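Local coordinates for protein coenzyme A transferase (Yersinia pestis, PDB 3QLI) that probably transfers coenzyme A from an acyl-CoA to a carboxylate such as acetate, at residues A173-P185 / E198-I210. Residues are numbered along the deposited sequence; the frame is centred on the assembly and turned at random.
Sequences ARRFIVEVNRYMP and EVDAIVENHVPLI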
loop_
_atom_site.group_PDB
_atom_site.type_symbol
_atom_site.label_atom_id
_atom_site.label_comp_id
_atom_site.label_asym_id
_atom_site.label_seq_id
_atom_site.Cartn_x
_atom_site.Cartn_y
_atom_site.Cartn_z
ATOM N N ALA A 173 26.141 8.259 -4.607
ATOM C CA ALA A 173 26.832 7.779 -5.815
ATOM C C ALA A 173 28.335 7.907 -5.628
ATOM O O ALA A 173 28.815 8.811 -4.937
ATOM C CB ALA A 173 26.382 8.558 -7.047
ATOM N N ARG A 174 29.095 7.006 -6.237
ATOM C CA ARG A 174 30.537 7.046 -6.060
ATOM C C ARG A 174 31.198 8.240 -6.757
ATOM O O ARG A 174 32.272 8.697 -6.340
ATOM C CB ARG A 174 31.148 5.692 -6.451
ATOM C CG ARG A 174 30.730 4.616 -5.444
ATOM C CD ARG A 174 31.261 3.236 -5.783
ATOM N NE ARG A 174 30.316 2.449 -6.571
ATOM C CZ ARG A 174 29.308 1.760 -6.052
ATOM N NH1 ARG A 174 29.096 1.781 -4.745
ATOM N NH2 ARG A 174 28.507 1.056 -6.842
ATOM N N ARG A 175 30.541 8.749 -7.802
ATOM C CA ARG A 175 30.906 10.027 -8.435
ATOM C C ARG A 175 29.643 10.864 -8.724
ATOM O O ARG A 175 28.609 10.335 -9.135
ATOM C CB ARG A 175 31.692 9.810 -9.744
ATOM C CG ARG A 175 33.044 9.124 -9.580
ATOM C CD ARG A 175 34.055 10.027 -8.863
ATOM N NE ARG A 175 35.421 9.505 -8.970
ATOM C CZ ARG A 175 36.466 10.001 -8.318
ATOM N NH1 ARG A 175 36.313 11.037 -7.498
ATOM N NH2 ARG A 175 37.672 9.466 -8.490
ATOM N N PHE A 176 29.748 12.171 -8.512
ATOM C CA PHE A 176 28.648 13.093 -8.767
ATOM C C PHE A 176 29.126 14.163 -9.741
ATOM O O PHE A 176 30.084 14.887 -9.453
ATOM C CB PHE A 176 28.192 13.724 -7.449
ATOM C CG PHE A 176 27.065 14.710 -7.590
ATOM C CD1 PHE A 176 26.035 14.496 -8.500
ATOM C CD2 PHE A 176 27.026 15.845 -6.791
ATOM C CE1 PHE A 176 24.980 15.398 -8.613
ATOM C CE2 PHE A 176 25.977 16.760 -6.907
ATOM C CZ PHE A 176 24.954 16.530 -7.810
ATOM N N ILE A 177 28.474 14.242 -10.897
ATOM C CA ILE A 177 28.860 15.179 -11.950
ATOM C C ILE A 177 27.728 16.173 -12.147
ATOM O O ILE A 177 26.587 15.764 -12.384
ATOM C CB ILE A 177 29.064 14.448 -13.295
ATOM C CG1 ILE A 177 30.007 13.256 -13.111
ATOM C CG2 ILE A 177 29.559 15.423 -14.374
ATOM C CD1 ILE A 177 30.223 12.445 -14.391
ATOM N N VAL A 178 28.020 17.471 -12.050
ATOM C CA VAL A 178 26.956 18.466 -12.209
ATOM C C VAL A 178 27.062 19.245 -13.515
ATOM O O VAL A 178 28.149 19.451 -14.057
ATOM C CB VAL A 178 26.913 19.467 -11.040
ATOM C CG1 VAL A 178 26.810 18.729 -9.712
ATOM C CG2 VAL A 178 28.134 20.364 -11.072
ATOM N N GLU A 179 25.908 19.668 -14.008
ATOM C CA GLU A 179 25.831 20.558 -15.149
ATOM C C GLU A 179 25.205 21.859 -14.663
ATOM O O GLU A 179 24.003 21.924 -14.379
ATOM C CB GLU A 179 24.988 19.917 -16.250
ATOM C CG GLU A 179 24.774 20.800 -17.482
ATOM C CD GLU A 179 24.383 19.978 -18.700
ATOM O OE1 GLU A 179 24.839 18.813 -18.793
ATOM O OE2 GLU A 179 23.628 20.485 -19.564
ATOM N N VAL A 180 26.045 22.880 -14.532
ATOM C CA VAL A 180 25.631 24.192 -14.073
ATOM C C VAL A 180 24.813 24.878 -15.165
ATOM O O VAL A 180 25.196 24.890 -16.342
ATOM C CB VAL A 180 26.866 25.060 -13.699
ATOM C CG1 VAL A 180 26.483 26.551 -13.559
ATOM C CG2 VAL A 180 27.526 24.534 -12.428
ATOM N N ASN A 181 23.681 25.440 -14.771
ATOM C CA ASN A 181 22.783 26.099 -15.714
ATOM C C ASN A 181 22.139 27.281 -15.021
ATOM O O ASN A 181 21.414 27.101 -14.046
ATOM C CB ASN A 181 21.711 25.107 -16.173
ATOM C CG ASN A 181 20.791 25.681 -17.220
ATOM O OD1 ASN A 181 20.884 26.856 -17.568
ATOM N ND2 ASN A 181 19.902 24.852 -17.743
ATOM N N ARG A 182 22.393 28.495 -15.508
ATOM C CA ARG A 182 21.855 29.678 -14.833
ATOM C C ARG A 182 20.332 29.713 -14.916
ATOM O O ARG A 182 19.678 30.448 -14.171
ATOM C CB ARG A 182 22.472 30.972 -15.383
ATOM C CG ARG A 182 22.147 31.236 -16.833
ATOM C CD ARG A 182 22.606 32.628 -17.286
ATOM N NE ARG A 182 21.896 33.018 -18.502
ATOM C CZ ARG A 182 22.376 32.868 -19.735
ATOM N NH1 ARG A 182 23.588 32.359 -19.924
ATOM N NH2 ARG A 182 21.644 33.243 -20.779
ATOM N N TYR A 183 19.760 28.907 -15.808
ATOM C CA TYR A 183 18.298 28.804 -15.882
ATOM C C TYR A 183 17.707 27.905 -14.792
ATOM O O TYR A 183 16.492 27.885 -14.595
ATOM C CB TYR A 183 17.842 28.318 -17.257
ATOM C CG TYR A 183 18.058 29.329 -18.355
ATOM C CD1 TYR A 183 17.054 30.219 -18.711
ATOM C CD2 TYR A 183 19.268 29.397 -19.033
ATOM C CE1 TYR A 183 17.246 31.151 -19.717
ATOM C CE2 TYR A 183 19.471 30.332 -20.040
ATOM C CZ TYR A 183 18.457 31.201 -20.378
ATOM O OH TYR A 183 18.656 32.130 -21.377
ATOM N N MET A 184 18.554 27.162 -14.086
ATOM C CA MET A 184 18.068 26.315 -12.992
ATOM C C MET A 184 17.902 27.166 -11.733
ATOM O O MET A 184 18.859 27.761 -11.259
ATOM C CB MET A 184 19.043 25.159 -12.713
ATOM C CG MET A 184 18.555 24.217 -11.608
ATOM S SD MET A 184 17.027 23.348 -11.997
ATOM C CE MET A 184 17.627 22.024 -13.044
ATOM N N PRO A 185 16.681 27.243 -11.193
ATOM C CA PRO A 185 16.492 28.071 -9.995
ATOM C C PRO A 185 17.259 27.555 -8.772
ATOM O O PRO A 185 17.458 26.343 -8.615
ATOM C CB PRO A 185 14.981 27.986 -9.745
ATOM C CG PRO A 185 14.560 26.687 -10.420
ATOM C CD PRO A 185 15.420 26.641 -11.659
ATOM N N GLU A 198 31.701 18.150 -2.460
ATOM C CA GLU A 198 30.974 16.901 -2.671
ATOM C C GLU A 198 30.733 16.611 -4.149
ATOM O O GLU A 198 30.063 15.646 -4.489
ATOM C CB GLU A 198 29.610 16.960 -1.980
ATOM C CG GLU A 198 29.579 16.281 -0.640
ATOM C CD GLU A 198 30.070 17.173 0.474
ATOM O OE1 GLU A 198 29.325 18.104 0.847
ATOM O OE2 GLU A 198 31.192 16.941 0.984
ATOM N N VAL A 199 31.266 17.467 -5.013
ATOM C CA VAL A 199 31.056 17.381 -6.447
ATOM C C VAL A 199 32.363 16.903 -7.087
ATOM O O VAL A 199 33.445 17.366 -6.728
ATOM C CB VAL A 199 30.642 18.762 -7.000
ATOM C CG1 VAL A 199 30.625 18.774 -8.521
ATOM C CG2 VAL A 199 29.267 19.177 -6.419
ATOM N N ASP A 200 32.279 15.954 -8.012
ATOM C CA ASP A 200 33.501 15.399 -8.573
ATOM C C ASP A 200 33.921 16.099 -9.848
ATOM O O ASP A 200 35.117 16.202 -10.147
ATOM C CB ASP A 200 33.361 13.896 -8.792
ATOM C CG ASP A 200 33.264 13.142 -7.490
ATOM O OD1 ASP A 200 34.306 12.949 -6.829
ATOM O OD2 ASP A 200 32.137 12.757 -7.123
ATOM N N ALA A 201 32.947 16.581 -10.605
ATOM C CA ALA A 201 33.251 17.292 -11.841
ATOM C C ALA A 201 32.114 18.216 -12.219
ATOM O O ALA A 201 30.951 17.959 -11.879
ATOM C CB ALA A 201 33.541 16.307 -12.972
ATOM N N ILE A 202 32.459 19.280 -12.940
ATOM C CA ILE A 202 31.517 20.330 -13.306
ATOM C C ILE A 202 31.594 20.665 -14.792
ATOM O O ILE A 202 32.690 20.833 -15.338
ATOM C CB ILE A 202 31.851 21.626 -12.547
ATOM C CG1 ILE A 202 31.879 21.362 -11.037
ATOM C CG2 ILE A 202 30.877 22.749 -12.939
ATOM C CD1 ILE A 202 32.635 22.438 -10.240
ATOM N N VAL A 203 30.442 20.752 -15.447
ATOM C CA VAL A 203 30.377 21.365 -16.774
ATOM C C VAL A 203 29.354 22.484 -16.702
ATOM O O VAL A 203 28.558 22.534 -15.758
ATOM C CB VAL A 203 29.991 20.357 -17.886
ATOM C CG1 VAL A 203 30.955 19.172 -17.888
ATOM C CG2 VAL A 203 28.535 19.873 -17.721
ATOM N N GLU A 204 29.385 23.385 -17.683
ATOM C CA GLU A 204 28.470 24.530 -17.719
ATOM C C GLU A 204 27.726 24.539 -19.039
ATOM O O GLU A 204 28.335 24.427 -20.112
ATOM C CB GLU A 204 29.233 25.851 -17.559
ATOM C CG GLU A 204 29.931 26.004 -16.209
ATOM C CD GLU A 204 30.931 27.163 -16.154
ATOM O OE1 GLU A 204 31.483 27.558 -17.207
ATOM O OE2 GLU A 204 31.181 27.669 -15.042
ATOM N N ASN A 205 26.410 24.668 -18.955
ATOM C CA ASN A 205 25.547 24.680 -20.129
ATOM C C ASN A 205 24.280 25.453 -19.814
ATOM O O ASN A 205 23.343 24.908 -19.215
ATOM C CB ASN A 205 25.181 23.257 -20.570
ATOM C CG ASN A 205 24.450 23.236 -21.903
ATOM O OD1 ASN A 205 24.869 23.896 -22.852
ATOM N ND2 ASN A 205 23.349 22.493 -21.977
ATOM N N HIS A 206 24.250 26.719 -20.223
ATOM C CA HIS A 206 23.121 27.608 -19.920
ATOM C C HIS A 206 22.080 27.576 -21.018
ATOM O O HIS A 206 22.277 28.165 -22.081
ATOM C CB HIS A 206 23.620 29.039 -19.727
ATOM C CG HIS A 206 24.770 29.147 -18.774
ATOM N ND1 HIS A 206 24.632 28.925 -17.420
ATOM C CD2 HIS A 206 26.074 29.450 -18.976
ATOM C CE1 HIS A 206 25.804 29.083 -16.828
ATOM N NE2 HIS A 206 26.696 29.401 -17.750
ATOM N N VAL A 207 20.972 26.882 -20.760
ATOM C CA VAL A 207 19.884 26.756 -21.721
ATOM C C VAL A 207 18.582 26.677 -20.946
ATOM O O VAL A 207 18.560 26.204 -19.814
ATOM C CB VAL A 207 20.017 25.493 -22.598
ATOM C CG1 VAL A 207 21.247 25.587 -23.502
ATOM C CG2 VAL A 207 20.080 24.242 -21.723
ATOM N N PRO A 208 17.491 27.161 -21.536
ATOM C CA PRO A 208 16.246 27.129 -20.765
ATOM C C PRO A 208 15.879 25.699 -20.368
ATOM O O PRO A 208 16.195 24.751 -21.087
ATOM C CB PRO A 208 15.221 27.706 -21.740
ATOM C CG PRO A 208 16.051 28.632 -22.630
ATOM C CD PRO A 208 17.359 27.908 -22.802
ATOM N N LEU A 209 15.217 25.545 -19.228
ATOM C CA LEU A 209 14.793 24.219 -18.792
ATOM C C LEU A 209 13.684 23.688 -19.695
ATOM O O LEU A 209 12.892 24.460 -20.221
ATOM C CB LEU A 209 14.282 24.278 -17.351
ATOM C CG LEU A 209 15.259 24.752 -16.274
ATOM C CD1 LEU A 209 14.607 24.650 -14.887
ATOM C CD2 LEU A 209 16.562 23.981 -16.311
ATOM N N ILE A 210 13.612 22.373 -19.868
ATOM C CA ILE A 210 12.527 21.794 -20.652
ATOM C C ILE A 210 11.191 22.012 -19.951
ATOM O O ILE A 210 11.097 21.981 -18.718
ATOM C CB ILE A 210 12.730 20.287 -20.940
ATOM C CG1 ILE A 210 11.807 19.841 -22.077
ATOM C CG2 ILE A 210 12.519 19.438 -19.674
ATOM C CD1 ILE A 210 11.899 18.359 -22.405
HETATM O O HOH W 1 22.051 22.596 -18.894
#
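V178 N donates to A201 O, and V203 N returns to V178 O at 3.0 Å, in a parallel β-pairing that closes one edge of the six-stranded, Rossmann-like sheet of the N-terminal half: strand 201-204 is outermost within the chain, and strand 175-180 lies between it and strand 143-148. Backbone bonds show the parallel pattern, V178 and V180 each giving the N-H to one residue and the carbonyl to another two further on.

Apolar contacts follow on the face carrying V178, V180 and I202, where V180 CG2 rests 3.8 Å from I202 CG2 and F157 lies against V180 and I202. At the start of the pairing, D200 works as a clamp. D200 OD2 accepts from F176 N on the anti side (2.8 Å), while R175, bent at chi2 (-69°), brings NH1 to D200 OD1 from above the carboxylate plane in a salt bridge of 2.9 Å.

On the I177 face, E179 OE2 accepts from N205 ND2 and a water that also bonds N205 O; A53 N and L54 N, at the start of helix 52-63, bind this carboxylate too.

Past the strands, side chains replace backbone pairing. Y183 carries P208 CA over one ring face, a CH-π contact, and R182 N donates to H206 ND1 at the ring edge, lying in the ring plane. N181, its CG anti to the backbone N (chi1 -176°), makes an Asx turn: Y183 N and V207 N reach OD1 from opposite faces of the amide, while N181 ND2 donates in plane to V207 O at 2.8 Å.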